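Local structure of nuclear hormone receptor FTZ-F1 (Drosophila melanogaster, 2XHS) at residues 146-149 / 150-153. The protein probably regulates transcription as an NR5A-family nuclear receptor whose ligand-binding domain is the part of the protein that binds a Fushi tarazu peptide. Sequence-based numbering, arbitrary orientation.
Sequences FDMG and DYVC
Asp150 OD2 has two partners, the backbone N of Asp147, 2.9 Å away, and Lys198, with which it forms a salt bridge. The amide reaches OD2 on its anti side, tilted somewhat out of the carboxylate plane, and the N-H...O angle of 148° marks a moderately bent bond. In the reciprocal capping bond Asp150 N donates to Asp147 OD1; its detailed geometry is doubtful, because OD1 is modelled too close to a neighbour. Together the two bonds define a capping box, with Asp147 as N-cap of helix 148-159. Asp147 CG lies between its own backbone N and carbonyl carbon, which turns the carboxylate back over the first turn. The two carboxylates lie stacked and close, their planes not far from parallel, though the exact spacing is uncertain. The Lys198 salt bridge probably eases this approach of like charges, while Asp147 OD2 is bonded to Tyr192 OH.

Behind the cap, Tyr151 N donates to Asp147 O over 3.1 Å at 158°, and the next helical bond, Val152 N to Met148 O, is weak. Phe146 has CG anti to its backbone N (chi1 -178°), which carries the ring alongside the new turn: CD1 lies 3.7 Å from Asp150 CB and CZ 3.5 Å from Tyr151 CB. Selenomethionine Met148 makes a Met-aromatic contact with Tyr151, its SE 4.3 Å from CD2 and well off the ring normal.

All eight residues are buried, consistent with a helix start inside the layered helical fold of a nuclear-receptor ligand-binding domain. Tyr151 stacks on His98 and bonds through OH to Asp95, both of helix 77-102; Asp150 and Cys153 pack on helix 170-191, and Met148, Val152 and Cys153 meet helix 13-20.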
loop_
_atom_site.group_PDB
_atom_site.type_symbol
_atom_site.label_atom_id
_atom_site.label_comp_id
_atom_site.label_asym_id
_atom_site.label_seq_id
_atom_site.Cartn_x
_atom_site.Cartn_y
_atom_site.Cartn_z
ATOM N N PHE A 146 -15.147 -4.007 4.510
ATOM C CA PHE A 146 -13.714 -4.114 4.508
ATOM C C PHE A 146 -13.219 -3.699 5.855
ATOM O O PHE A 146 -13.519 -2.636 6.306
ATOM C CB PHE A 146 -13.240 -3.100 3.479
ATOM C CG PHE A 146 -11.768 -3.065 3.253
ATOM C CD1 PHE A 146 -11.064 -4.195 3.044
ATOM C CD2 PHE A 146 -11.113 -1.877 3.198
ATOM C CE1 PHE A 146 -9.753 -4.130 2.821
ATOM C CE2 PHE A 146 -9.813 -1.828 2.975
ATOM C CZ PHE A 146 -9.131 -2.945 2.795
ATOM N N ASP A 147 -12.437 -4.531 6.503
ATOM C CA ASP A 147 -11.986 -4.217 7.832
ATOM C C ASP A 147 -10.498 -4.276 7.950
ATOM O O ASP A 147 -9.832 -4.561 7.018
ATOM C CB ASP A 147 -12.667 -5.084 8.873
ATOM C CG ASP A 147 -11.986 -6.339 9.085
ATOM O OD1 ASP A 147 -10.921 -6.458 8.526
ATOM O OD2 ASP A 147 -12.475 -7.190 9.808
HETATM N N MSE A 148 -9.980 -3.977 9.118
HETATM C CA MSE A 148 -8.561 -3.947 9.319
HETATM C C MSE A 148 -7.984 -5.304 9.057
HETATM O O MSE A 148 -6.914 -5.436 8.563
HETATM C CB MSE A 148 -8.258 -3.513 10.733
HETATM C CG MSE A 148 -6.814 -3.621 11.177
HETATM SE SE MSE A 148 -5.650 -2.293 10.577
HETATM C CE MSE A 148 -4.688 -1.969 12.081
ATOM N N GLY A 149 -8.705 -6.331 9.408
ATOM C CA GLY A 149 -8.245 -7.668 9.166
ATOM C C GLY A 149 -8.129 -8.040 7.724
ATOM O O GLY A 149 -7.207 -8.674 7.326
ATOM N N ASP A 150 -9.105 -7.641 6.950
ATOM C CA ASP A 150 -9.117 -7.897 5.553
ATOM C C ASP A 150 -7.973 -7.224 4.891
ATOM O O ASP A 150 -7.350 -7.766 4.043
ATOM C CB ASP A 150 -10.374 -7.312 4.959
ATOM C CG ASP A 150 -11.589 -7.966 5.438
ATOM O OD1 ASP A 150 -11.584 -9.170 5.537
ATOM O OD2 ASP A 150 -12.570 -7.299 5.681
ATOM N N TYR A 151 -7.725 -6.001 5.284
ATOM C CA TYR A 151 -6.715 -5.179 4.684
ATOM C C TYR A 151 -5.317 -5.720 4.813
ATOM O O TYR A 151 -4.546 -5.590 3.928
ATOM C CB TYR A 151 -6.829 -3.771 5.247
ATOM C CG TYR A 151 -5.574 -2.958 5.251
ATOM C CD1 TYR A 151 -5.104 -2.379 4.114
ATOM C CD2 TYR A 151 -4.871 -2.757 6.397
ATOM C CE1 TYR A 151 -3.987 -1.661 4.114
ATOM C CE2 TYR A 151 -3.745 -2.042 6.390
ATOM C CZ TYR A 151 -3.314 -1.489 5.247
ATOM O OH TYR A 151 -2.187 -0.752 5.233
ATOM N N VAL A 152 -4.967 -6.280 5.940
ATOM C CA VAL A 152 -3.663 -6.864 6.089
ATOM C C VAL A 152 -3.426 -8.108 5.286
ATOM O O VAL A 152 -2.366 -8.340 4.816
ATOM C CB VAL A 152 -3.282 -7.077 7.538
ATOM C CG1 VAL A 152 -3.054 -5.789 8.165
ATOM C CG2 VAL A 152 -4.359 -7.730 8.245
ATOM N N CYS A 153 -4.448 -8.954 5.216
ATOM C CA CYS A 153 -4.356 -10.203 4.474
ATOM C C CYS A 153 -4.148 -9.895 3.001
ATOM O O CYS A 153 -3.385 -10.567 2.307
ATOM C CB CYS A 153 -5.622 -11.038 4.668
ATOM S SG CYS A 153 -5.966 -11.486 6.384
#